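Local coordinates for protein probable translation initiation factor eIF-2B subunit epsilon (Schizosaccharomyces pombe, PDB 5B04) that forms part of the eIF2B complex, which catalyses the exchange of GDP for GTP on the gamma subunit of initiation factor eIF2, at residues Ser24-Asn28 and Pro39-Leu43; Phe57-Ala61 and Asn133-Asn137; Gln64-Cys70 and Pro92-Ile98; Leu110-Asp114 and Val230-Thr235. All coordinates share one frame; numbering follows the deposited sequence.

How the interactions relate
All four contacts belong to the N-terminal nucleotidyltransferase-like domain, and interaction 3, a pair of parallel strands, touches each of the others. Its V66 face meets helix 50-61, the helix of interaction 2, with L58 CD1 3.8 Å from V66 CG2. Its F69 face meets helix 108-115 of interaction 4, where F69 CZ lies 3.6 Å from L113 CD2. Interaction 1 lies against the C-terminal end of strand 65-70, S24 CB coming 3.6 Å from F69 O. Interactions 2 and 4 do not touch: their centres are about 24 Å apart. Interaction 1 lies in the loop after the first strand, which in related nucleotidyltransferases typically wraps the nucleotide; a corresponding role here is not established.

Interaction 1 (Ser24-Asn28 and Pro39-Leu43); sequences SDSYN and PRCLL
R40 reaches from its short 3-10 turn into the bend made by S24-N28, and its long chain is what joins the two pieces of loop. At the base, R40 CB packs against the amide of N28, lying 4.1 Å from N28 CG, while N28 ND2 lies over the start of the turn, 4.0 Å from P39 CA. With CG anti to the backbone N (chi1 180°) the chain sets out toward the bend, and a turn at chi3 (51°) then swings its end along the backbone of Y27 and D25. R40 CD rests on Y27 CB at 3.9 Å, and R40 NE passes Y27 N at 4.0 Å. The guanidinium group stands almost perpendicular to the N28 amide, 83° between planes, and turns an edge to the bend: R40 NH2 comes 3.8 Å from D25 N, and S24 CA, 4.0 Å from R40 NH2, lies at that edge in the guanidinium plane. NH1 forms a salt bridge with D129, so arginine suits the place twice, its methylenes packing in the bend and its charge meeting an acid beyond it. D25 itself turns elsewhere, to the backbone N of A72. Both segments belong to the long loop between strand 19-23 and helix 50-61; in nucleotidyltransferases of this Rossmann-like fold, the loop after the first strand typically wraps the nucleotide, and this one probably descends from it.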
loop_
_atom_site.group_PDB
_atom_site.type_symbol
_atom_site.label_atom_id
_atom_site.label_comp_id
_atom_site.label_asym_id
_atom_site.label_seq_id
_atom_site.Cartn_x
_atom_site.Cartn_y
_atom_site.Cartn_z
ATOM N N SER I 24 7.003 34.258 54.535
ATOM C CA SER I 24 6.925 32.971 55.206
ATOM C C SER I 24 6.337 33.176 56.595
ATOM O O SER I 24 6.142 34.314 57.026
ATOM C CB SER I 24 8.304 32.316 55.295
ATOM O OG SER I 24 8.227 31.048 55.925
ATOM N N ASP I 25 5.929 32.098 57.216
ATOM C CA ASP I 25 5.445 32.196 58.562
ATOM C C ASP I 25 4.071 32.774 58.578
ATOM O O ASP I 25 3.530 33.016 59.634
ATOM C CB ASP I 25 6.342 33.117 59.360
ATOM C CG ASP I 25 6.054 33.067 60.827
ATOM O OD1 ASP I 25 6.635 32.216 61.508
ATOM O OD2 ASP I 25 5.253 33.879 61.309
ATOM N N SER I 26 3.506 33.023 57.415
ATOM C CA SER I 26 2.214 33.650 57.365
ATOM C C SER I 26 1.154 32.772 57.952
ATOM O O SER I 26 0.309 33.236 58.693
ATOM C CB SER I 26 1.859 34.005 55.945
ATOM O OG SER I 26 2.227 35.333 55.690
ATOM N N TYR I 27 1.187 31.497 57.622
ATOM C CA TYR I 27 0.114 30.619 58.037
ATOM C C TYR I 27 0.490 29.610 59.079
ATOM O O TYR I 27 -0.296 28.777 59.446
ATOM C CB TYR I 27 -0.521 29.970 56.830
ATOM C CG TYR I 27 -1.026 31.003 55.889
ATOM C CD1 TYR I 27 -2.246 31.586 56.079
ATOM C CD2 TYR I 27 -0.263 31.430 54.852
ATOM C CE1 TYR I 27 -2.701 32.560 55.235
ATOM C CE2 TYR I 27 -0.713 32.393 53.998
ATOM C CZ TYR I 27 -1.929 32.954 54.203
ATOM O OH TYR I 27 -2.371 33.909 53.346
ATOM N N ASN I 28 1.687 29.719 59.614
ATOM C CA ASN I 28 2.102 28.853 60.686
ATOM C C ASN I 28 0.993 29.092 61.658
ATOM O O ASN I 28 0.327 30.092 61.537
ATOM C CB ASN I 28 3.496 29.249 61.118
ATOM C CG ASN I 28 4.334 28.074 61.519
ATOM O OD1 ASN I 28 3.823 26.981 61.742
ATOM N ND2 ASN I 28 5.627 28.286 61.618
ATOM N N PRO I 39 9.342 24.947 60.688
ATOM C CA PRO I 39 8.459 25.967 60.106
ATOM C C PRO I 39 7.559 25.430 58.995
ATOM O O PRO I 39 7.877 24.408 58.386
ATOM C CB PRO I 39 9.441 26.995 59.548
ATOM C CG PRO I 39 10.678 26.209 59.286
ATOM C CD PRO I 39 10.759 25.232 60.407
ATOM N N ARG I 40 6.450 26.119 58.743
ATOM C CA ARG I 40 5.489 25.698 57.728
ATOM C C ARG I 40 6.117 25.634 56.339
ATOM O O ARG I 40 5.773 24.772 55.530
ATOM C CB ARG I 40 4.286 26.642 57.710
ATOM C CG ARG I 40 3.237 26.285 56.672
ATOM C CD ARG I 40 2.424 27.500 56.269
ATOM N NE ARG I 40 3.282 28.621 55.894
ATOM C CZ ARG I 40 3.873 28.747 54.711
ATOM N NH1 ARG I 40 3.702 27.820 53.778
ATOM N NH2 ARG I 40 4.639 29.801 54.458
ATOM N N CYS I 41 7.047 26.545 56.070
ATOM C CA CYS I 41 7.680 26.629 54.759
ATOM C C CYS I 41 8.660 25.486 54.510
ATOM O O CYS I 41 9.163 25.326 53.399
ATOM C CB CYS I 41 8.400 27.970 54.601
ATOM S SG CYS I 41 9.784 28.206 55.737
ATOM N N LEU I 42 8.936 24.695 55.542
ATOM C CA LEU I 42 9.844 23.562 55.404
ATOM C C LEU I 42 9.103 22.230 55.451
ATOM O O LEU I 42 9.721 21.167 55.386
ATOM C CB LEU I 42 10.924 23.601 56.487
ATOM C CG LEU I 42 12.052 24.610 56.265
ATOM C CD1 LEU I 42 13.128 24.461 57.331
ATOM C CD2 LEU I 42 12.646 24.450 54.875
ATOM N N LEU I 43 7.781 22.291 55.565
ATOM C CA LEU I 43 6.961 21.087 55.523
ATOM C C LEU I 43 6.999 20.483 54.125
ATOM O O LEU I 43 6.977 21.209 53.131
ATOM C CB LEU I 43 5.518 21.391 55.928
ATOM C CG LEU I 43 5.290 21.982 57.319
ATOM C CD1 LEU I 43 3.801 22.129 57.595
ATOM C CD2 LEU I 43 5.959 21.128 58.386
#

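Interaction 2 (Phe57-Ala61 and Asn133-Asn137); sequences FLALA and NVPLN
N133 meets the helix through its backbone rather than its side chain: N133 O lies 3.3 Å from L60 CD2, while its amide turns the other way and gives a hydrogen bond to Y293 O. At V134 the carbonyl is again the touching group. V134 O approaches the F57 ring obliquely, 3.3 Å from F57 CE1, and lies 3.6 Å from L60 CD2, which therefore sits against two successive carbonyls. P135 makes a looser apolar contact with the same leucine, its CB 4.4 Å from L60 CG; a proline suits this strand-free run, where it adds apolar surface and needs no partner for a backbone N-H. L136 carries the apolar centre. Its CD1 touches F57 CZ at 3.5 Å, the two side chains crossing at about a right angle, and L136 CB lies 3.7 Å from A61 CB, where alanine is small enough for the chains to come close. A trans chi1 (169°) turns the F57 ring outward and somewhat toward the helix's C-terminal end, where L136 lies. N137, in the helix that follows, comes no nearer than 4.3 Å, from N137 ND2 to A61 O. The C-terminal part of helix 50-61 thus lies against the link from strand 130-132 to helix 137-147, with F57 also on V130 and I223, A61 on I124 of strand 123-127, and L136 on both I124 and I225.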
loop_
_atom_site.group_PDB
_atom_site.type_symbol
_atom_site.label_atom_id
_atom_site.label_comp_id
_atom_site.label_asym_id
_atom_site.label_seq_id
_atom_site.Cartn_x
_atom_site.Cartn_y
_atom_site.Cartn_z
ATOM N N PHE I 57 9.149 28.868 41.439
ATOM C CA PHE I 57 8.190 29.766 40.809
ATOM C C PHE I 57 8.806 31.136 40.548
ATOM O O PHE I 57 8.681 31.683 39.453
ATOM C CB PHE I 57 6.942 29.908 41.679
ATOM C CG PHE I 57 6.018 31.007 41.239
ATOM C CD1 PHE I 57 5.275 30.882 40.078
ATOM C CD2 PHE I 57 5.890 32.163 41.990
ATOM C CE1 PHE I 57 4.421 31.890 39.674
ATOM C CE2 PHE I 57 5.037 33.175 41.592
ATOM C CZ PHE I 57 4.301 33.036 40.433
ATOM N N LEU I 58 9.467 31.684 41.563
ATOM C CA LEU I 58 10.126 32.978 41.438
ATOM C C LEU I 58 11.279 32.900 40.444
ATOM O O LEU I 58 11.561 33.862 39.730
ATOM C CB LEU I 58 10.631 33.461 42.799
ATOM C CG LEU I 58 9.583 33.603 43.905
ATOM C CD1 LEU I 58 10.231 34.067 45.200
ATOM C CD2 LEU I 58 8.469 34.549 43.484
ATOM N N ALA I 59 11.941 31.747 40.403
ATOM C CA ALA I 59 13.012 31.514 39.440
ATOM C C ALA I 59 12.451 31.502 38.024
ATOM O O ALA I 59 13.059 32.038 37.098
ATOM C CB ALA I 59 13.727 30.206 39.742
ATOM N N LEU I 60 11.283 30.888 37.869
ATOM C CA LEU I 60 10.586 30.859 36.590
ATOM C C LEU I 60 10.182 32.266 36.165
ATOM O O LEU I 60 10.147 32.582 34.974
ATOM C CB LEU I 60 9.351 29.956 36.677
ATOM C CG LEU I 60 8.420 29.912 35.463
ATOM C CD1 LEU I 60 9.133 29.332 34.253
ATOM C CD2 LEU I 60 7.166 29.119 35.784
ATOM N N ALA I 61 9.888 33.110 37.148
ATOM C CA ALA I 61 9.458 34.479 36.893
ATOM C C ALA I 61 10.630 35.379 36.512
ATOM O O ALA I 61 10.441 36.436 35.910
ATOM C CB ALA I 61 8.737 35.040 38.108
ATOM N N ASN I 133 3.382 26.827 37.964
ATOM C CA ASN I 133 4.215 26.767 36.774
ATOM C C ASN I 133 3.896 27.933 35.847
ATOM O O ASN I 133 4.305 27.948 34.687
ATOM C CB ASN I 133 4.027 25.436 36.044
ATOM C CG ASN I 133 2.567 25.096 35.816
ATOM O OD1 ASN I 133 1.676 25.886 36.128
ATOM N ND2 ASN I 133 2.314 23.914 35.265
ATOM N N VAL I 134 3.152 28.905 36.372
ATOM C CA VAL I 134 2.808 30.109 35.624
ATOM C C VAL I 134 4.021 31.015 35.453
ATOM O O VAL I 134 4.588 31.492 36.436
ATOM C CB VAL I 134 1.687 30.915 36.318
ATOM C CG1 VAL I 134 1.548 32.293 35.686
ATOM C CG2 VAL I 134 0.370 30.162 36.265
ATOM N N PRO I 135 4.427 31.251 34.198
ATOM C CA PRO I 135 5.508 32.200 33.923
ATOM C C PRO I 135 5.024 33.638 34.077
ATOM O O PRO I 135 4.118 34.065 33.361
ATOM C CB PRO I 135 5.888 31.887 32.475
ATOM C CG PRO I 135 4.636 31.349 31.871
ATOM C CD PRO I 135 3.917 30.615 32.971
ATOM N N LEU I 136 5.617 34.373 35.011
ATOM C CA LEU I 136 5.194 35.744 35.279
ATOM C C LEU I 136 5.858 36.737 34.339
ATOM O O LEU I 136 5.565 37.931 34.384
ATOM C CB LEU I 136 5.499 36.130 36.725
ATOM C CG LEU I 136 4.559 35.581 37.796
ATOM C CD1 LEU I 136 4.890 36.203 39.140
ATOM C CD2 LEU I 136 3.111 35.847 37.418
ATOM N N ASN I 137 6.752 36.235 33.494
ATOM C CA ASN I 137 7.532 37.079 32.601
ATOM C C ASN I 137 6.655 37.981 31.733
ATOM O O ASN I 137 6.883 39.187 31.660
ATOM C CB ASN I 137 8.435 36.213 31.722
ATOM C CG ASN I 137 9.539 37.008 31.060
ATOM O OD1 ASN I 137 9.312 37.700 30.072
ATOM N ND2 ASN I 137 10.746 36.918 31.608
#

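Interaction 3 (Gln64-Cys70 and Pro92-Ile98); sequences QEVYVFC and PFSVNTI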
loop_
_atom_site.group_PDB
_atom_site.type_symbol
_atom_site.label_atom_id
_atom_site.label_comp_id
_atom_site.label_asym_id
_atom_site.label_seq_id
_atom_site.Cartn_x
_atom_site.Cartn_y
_atom_site.Cartn_z
ATOM N N GLN I 64 15.402 38.315 40.621
ATOM C CA GLN I 64 16.837 38.446 40.844
ATOM C C GLN I 64 17.182 38.536 42.329
ATOM O O GLN I 64 18.335 38.350 42.719
ATOM C CB GLN I 64 17.374 39.685 40.122
ATOM C CG GLN I 64 17.071 39.737 38.633
ATOM C CD GLN I 64 18.085 38.978 37.800
ATOM O OE1 GLN I 64 18.458 37.852 38.126
ATOM N NE2 GLN I 64 18.540 39.598 36.717
ATOM N N GLU I 65 16.176 38.809 43.154
ATOM C CA GLU I 65 16.412 39.149 44.552
ATOM C C GLU I 65 15.217 38.776 45.430
ATOM O O GLU I 65 14.100 39.219 45.187
ATOM C CB GLU I 65 16.718 40.645 44.660
ATOM C CG GLU I 65 17.159 41.136 46.024
ATOM C CD GLU I 65 17.643 42.574 45.973
ATOM O OE1 GLU I 65 17.261 43.370 46.854
ATOM O OE2 GLU I 65 18.406 42.909 45.042
ATOM N N VAL I 66 15.447 37.957 46.450
ATOM C CA VAL I 66 14.349 37.489 47.290
ATOM C C VAL I 66 14.564 37.808 48.767
ATOM O O VAL I 66 15.633 37.550 49.320
ATOM C CB VAL I 66 14.134 35.968 47.129
ATOM C CG1 VAL I 66 13.124 35.454 48.146
ATOM C CG2 VAL I 66 13.680 35.645 45.716
ATOM N N TYR I 67 13.541 38.378 49.397
ATOM C CA TYR I 67 13.558 38.611 50.835
ATOM C C TYR I 67 12.467 37.800 51.521
ATOM O O TYR I 67 11.281 37.979 51.249
ATOM C CB TYR I 67 13.389 40.096 51.150
ATOM C CG TYR I 67 14.542 40.943 50.671
ATOM C CD1 TYR I 67 15.773 40.899 51.311
ATOM C CD2 TYR I 67 14.400 41.787 49.578
ATOM C CE1 TYR I 67 16.831 41.669 50.876
ATOM C CE2 TYR I 67 15.451 42.561 49.138
ATOM C CZ TYR I 67 16.665 42.500 49.789
ATOM O OH TYR I 67 17.717 43.271 49.351
ATOM N N VAL I 68 12.879 36.906 52.412
ATOM C CA VAL I 68 11.941 36.031 53.098
ATOM C C VAL I 68 11.674 36.499 54.524
ATOM O O VAL I 68 12.463 36.233 55.431
ATOM C CB VAL I 68 12.451 34.577 53.134
ATOM C CG1 VAL I 68 11.367 33.651 53.662
ATOM C CG2 VAL I 68 12.899 34.140 51.748
ATOM N N PHE I 69 10.562 37.203 54.714
ATOM C CA PHE I 69 10.128 37.595 56.048
ATOM C C PHE I 69 9.706 36.363 56.838
ATOM O O PHE I 69 8.767 35.663 56.457
ATOM C CB PHE I 69 8.976 38.599 55.977
ATOM C CG PHE I 69 9.413 40.011 55.707
ATOM C CD1 PHE I 69 9.872 40.815 56.736
ATOM C CD2 PHE I 69 9.356 40.537 54.428
ATOM C CE1 PHE I 69 10.269 42.115 56.496
ATOM C CE2 PHE I 69 9.754 41.837 54.181
ATOM C CZ PHE I 69 10.211 42.627 55.216
ATOM N N CYS I 70 10.403 36.100 57.938
ATOM C CA CYS I 70 10.146 34.900 58.725
ATOM C C CYS I 70 10.325 35.146 60.219
ATOM O O CYS I 70 11.218 35.882 60.635
ATOM C CB CYS I 70 11.066 33.769 58.268
ATOM S SG CYS I 70 12.828 34.156 58.359
ATOM N N PRO I 92 19.641 31.532 40.423
ATOM C CA PRO I 92 19.010 32.591 39.627
ATOM C C PRO I 92 18.854 33.886 40.417
ATOM O O PRO I 92 18.968 34.972 39.851
ATOM C CB PRO I 92 17.638 32.001 39.276
ATOM C CG PRO I 92 17.796 30.527 39.442
ATOM C CD PRO I 92 18.764 30.358 40.567
ATOM N N PHE I 93 18.598 33.762 41.716
ATOM C CA PHE I 93 18.406 34.926 42.570
ATOM C C PHE I 93 19.144 34.799 43.898
ATOM O O PHE I 93 19.427 33.693 44.360
ATOM C CB PHE I 93 16.914 35.161 42.829
ATOM C CG PHE I 93 16.172 33.938 43.302
ATOM C CD1 PHE I 93 16.248 33.527 44.623
ATOM C CD2 PHE I 93 15.383 33.211 42.426
ATOM C CE1 PHE I 93 15.561 32.409 45.058
ATOM C CE2 PHE I 93 14.694 32.093 42.856
ATOM C CZ PHE I 93 14.782 31.692 44.174
ATOM N N SER I 94 19.450 35.941 44.504
ATOM C CA SER I 94 20.036 35.966 45.837
ATOM C C SER I 94 18.929 35.912 46.881
ATOM O O SER I 94 17.889 36.552 46.725
ATOM C CB SER I 94 20.890 37.221 46.033
ATOM O OG SER I 94 20.079 38.382 46.092
ATOM N N VAL I 95 19.147 35.143 47.942
ATOM C CA VAL I 95 18.140 35.008 48.985
ATOM C C VAL I 95 18.618 35.604 50.303
ATOM O O VAL I 95 19.680 35.246 50.812
ATOM C CB VAL I 95 17.757 33.536 49.215
ATOM C CG1 VAL I 95 16.412 33.450 49.918
ATOM C CG2 VAL I 95 17.713 32.787 47.894
ATOM N N ASN I 96 17.825 36.521 50.846
ATOM C CA ASN I 96 18.124 37.134 52.134
ATOM C C ASN I 96 16.937 37.023 53.083
ATOM O O ASN I 96 15.802 37.307 52.704
ATOM C CB ASN I 96 18.519 38.600 51.954
ATOM C CG ASN I 96 19.867 38.762 51.281
ATOM O OD1 ASN I 96 20.828 38.070 51.615
ATOM N ND2 ASN I 96 19.944 39.679 50.323
ATOM N N THR I 97 17.204 36.606 54.314
ATOM C CA THR I 97 16.149 36.461 55.309
ATOM C C THR I 97 15.997 37.729 56.138
ATOM O O THR I 97 16.973 38.433 56.399
ATOM C CB THR I 97 16.418 35.275 56.253
ATOM O OG1 THR I 97 17.681 35.458 56.906
ATOM C CG2 THR I 97 16.443 33.972 55.475
ATOM N N ILE I 98 14.765 38.022 56.541
ATOM C CA ILE I 98 14.500 39.142 57.434
ATOM C C ILE I 98 13.685 38.674 58.633
ATOM O O ILE I 98 12.486 38.416 58.519
ATOM C CB ILE I 98 13.748 40.285 56.724
ATOM C CG1 ILE I 98 14.556 40.800 55.531
ATOM C CG2 ILE I 98 13.472 41.419 57.699
ATOM C CD1 ILE I 98 13.898 41.951 54.799
#
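V66 and F93 pack closely at one end of a parallel pair of strands: V66 CG2 sits over one face of the phenylalanine ring, 3.9 Å from its centroid, as a CH-pi contact. At the other end F69 and I98 run side by side, I98 placing CG2 3.5 Å from F69 CE1 and reaching over the ring face with CD1. Along the whole pair, from Q64 to C70, six backbone hydrogen bonds follow the parallel pattern, V66 and V68 each using both N-H and C=O; V66 N to S94 O measures 2.8 Å. Beta-branched valines suit the buried face, where V95 CG1 also meets V68 CG2 at 4.0 Å. The face of E65, Y67 and F69 is loose only at the exposed S94 and N96, since I98 closes its far end. The buried Y67 ring lies next to N96, Y67 CD1 3.6 Å from N96 CB, and Y67 OH donates a hydrogen bond to E65 OE1 (2.5 Å) from above the carboxylate plane. A phenylalanine here has no hydroxyl, and the E65 carboxylate would probably be left without this donor and freer to turn. The two strands belong to a beta-alpha-beta unit whose connecting helix, 74-83, covers V95, T97 and C70. Helix 50-61 packs on V66 and F93, and strand 19-23 pairs with the far edge of strand 65-70.

Interaction 4 (Leu110-Asp114 and Val230-Thr235); sequences LRELD and VPALFT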
loop_
_atom_site.group_PDB
_atom_site.type_symbol
_atom_site.label_atom_id
_atom_site.label_comp_id
_atom_site.label_asym_id
_atom_site.label_seq_id
_atom_site.Cartn_x
_atom_site.Cartn_y
_atom_site.Cartn_z
ATOM N N LEU I 110 5.975 45.489 54.592
ATOM C CA LEU I 110 6.130 46.488 53.539
ATOM C C LEU I 110 6.635 47.813 54.103
ATOM O O LEU I 110 7.433 48.501 53.467
ATOM C CB LEU I 110 4.808 46.700 52.797
ATOM C CG LEU I 110 4.318 45.533 51.938
ATOM C CD1 LEU I 110 2.921 45.803 51.406
ATOM C CD2 LEU I 110 5.284 45.270 50.793
ATOM N N ARG I 111 6.166 48.167 55.297
ATOM C CA ARG I 111 6.655 49.361 55.979
ATOM C C ARG I 111 8.105 49.162 56.395
ATOM O O ARG I 111 8.912 50.091 56.340
ATOM C CB ARG I 111 5.792 49.689 57.200
ATOM C CG ARG I 111 4.396 50.181 56.858
ATOM C CD ARG I 111 3.534 50.317 58.101
ATOM N NE ARG I 111 2.117 50.412 57.763
ATOM C CZ ARG I 111 1.269 49.389 57.814
ATOM N NH1 ARG I 111 1.692 48.192 58.195
ATOM N NH2 ARG I 111 -0.004 49.564 57.488
ATOM N N GLU I 112 8.427 47.940 56.808
ATOM C CA GLU I 112 9.794 47.587 57.165
ATOM C C GLU I 112 10.683 47.621 55.928
ATOM O O GLU I 112 11.874 47.918 56.014
ATOM C CB GLU I 112 9.841 46.207 57.824
ATOM C CG GLU I 112 10.609 46.171 59.137
ATOM C CD GLU I 112 10.401 44.876 59.898
ATOM O OE1 GLU I 112 9.368 44.211 59.672
ATOM O OE2 GLU I 112 11.270 44.523 60.724
ATOM N N LEU I 113 10.094 47.318 54.775
ATOM C CA LEU I 113 10.805 47.399 53.505
ATOM C C LEU I 113 11.059 48.849 53.118
ATOM O O LEU I 113 12.047 49.161 52.453
ATOM C CB LEU I 113 10.020 46.695 52.398
ATOM C CG LEU I 113 10.003 45.167 52.421
ATOM C CD1 LEU I 113 9.219 44.640 51.235
ATOM C CD2 LEU I 113 11.420 44.614 52.427
ATOM N N ASP I 114 10.159 49.734 53.533
ATOM C CA ASP I 114 10.298 51.155 53.241
ATOM C C ASP I 114 11.303 51.799 54.187
ATOM O O ASP I 114 12.124 52.618 53.772
ATOM C CB ASP I 114 8.946 51.864 53.341
ATOM C CG ASP I 114 8.989 53.278 52.792
ATOM O OD1 ASP I 114 9.906 53.581 52.000
ATOM O OD2 ASP I 114 8.107 54.085 53.151
ATOM N N VAL I 230 4.289 51.109 46.575
ATOM C CA VAL I 230 3.600 50.294 47.579
ATOM C C VAL I 230 4.201 50.346 48.997
ATOM O O VAL I 230 3.464 50.584 49.955
ATOM C CB VAL I 230 3.518 48.818 47.126
ATOM C CG1 VAL I 230 2.864 47.964 48.201
ATOM C CG2 VAL I 230 2.755 48.717 45.821
ATOM N N PRO I 231 5.524 50.129 49.147
ATOM C CA PRO I 231 6.037 50.217 50.521
ATOM C C PRO I 231 5.897 51.624 51.098
ATOM O O PRO I 231 5.662 51.780 52.297
ATOM C CB PRO I 231 7.513 49.832 50.375
ATOM C CG PRO I 231 7.584 49.071 49.096
ATOM C CD PRO I 231 6.585 49.732 48.204
ATOM N N ALA I 232 6.037 52.631 50.244
ATOM C CA ALA I 232 5.841 54.014 50.655
ATOM C C ALA I 232 4.365 54.282 50.920
ATOM O O ALA I 232 4.010 55.023 51.837
ATOM C CB ALA I 232 6.374 54.965 49.595
ATOM N N LEU I 233 3.506 53.666 50.113
ATOM C CA LEU I 233 2.063 53.828 50.248
ATOM C C LEU I 233 1.538 53.167 51.518
ATOM O O LEU I 233 0.498 53.559 52.046
ATOM C CB LEU I 233 1.346 53.254 49.023
ATOM C CG LEU I 233 0.907 54.239 47.934
ATOM C CD1 LEU I 233 1.985 55.272 47.653
ATOM C CD2 LEU I 233 0.549 53.487 46.662
ATOM N N PHE I 234 2.261 52.164 52.006
ATOM C CA PHE I 234 1.847 51.450 53.209
ATOM C C PHE I 234 2.349 52.135 54.476
ATOM O O PHE I 234 1.837 51.885 55.567
ATOM C CB PHE I 234 2.326 49.999 53.163
ATOM C CG PHE I 234 1.299 49.044 52.627
ATOM C CD1 PHE I 234 1.125 48.884 51.261
ATOM C CD2 PHE I 234 0.498 48.315 53.488
ATOM C CE1 PHE I 234 0.177 48.009 50.768
ATOM C CE2 PHE I 234 -0.452 47.437 53.001
ATOM C CZ PHE I 234 -0.613 47.285 51.639
ATOM N N THR I 235 3.351 52.995 54.333
ATOM C CA THR I 235 3.780 53.836 55.443
ATOM C C THR I 235 2.868 55.052 55.524
ATOM O O THR I 235 2.584 55.559 56.608
ATOM C CB THR I 235 5.244 54.290 55.301
ATOM O OG1 THR I 235 5.454 54.837 53.994
ATOM C CG2 THR I 235 6.187 53.117 55.516
#
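Two helices that flank the Rossmann-like sheet cross steeply here, L110 of helix 108-115 meeting F234 of helix 229-236, with their short axes 7.7 Å apart at 108°. L110 puts CD1 almost over the centre of the F234 ring, 3.6 Å from the centroid, a CH-pi contact that a flexible, branched leucine makes easily. Beside it P231 CB rests on L110 O at 3.4 Å; lying in the first turn of its helix, the proline costs no helical hydrogen bond there. Both helices lean on strand 123-127, where L110, V230 and P231 all touch F123, while F234 also meets the ring of F247. Toward the outside the contact becomes polar. R111 stretches out straight as far as NE and runs past T235 in the opposite direction, R111 CG 3.7 Å from T235 CG2. R111 NE makes a weak, bent hydrogen bond to F234 O (2.7 Å, 121° at the hydrogen). The far nitrogens of R111 do more: NH2 bonds to the carbonyls of N237 and Y240, and NH1 forms a salt bridge with D108. A leucine in place of R111 would probably leave the carbonyls of N237 and Y240, in the loop after helix 229-236, without this donor and D108 without this salt-bridge partner. A chi1 of -169° sets the D114 carboxylate facing T235, with D114 OD2 2.9 Å from T235 OG1, a hydroxyl that also lies 2.6 Å from A232 O.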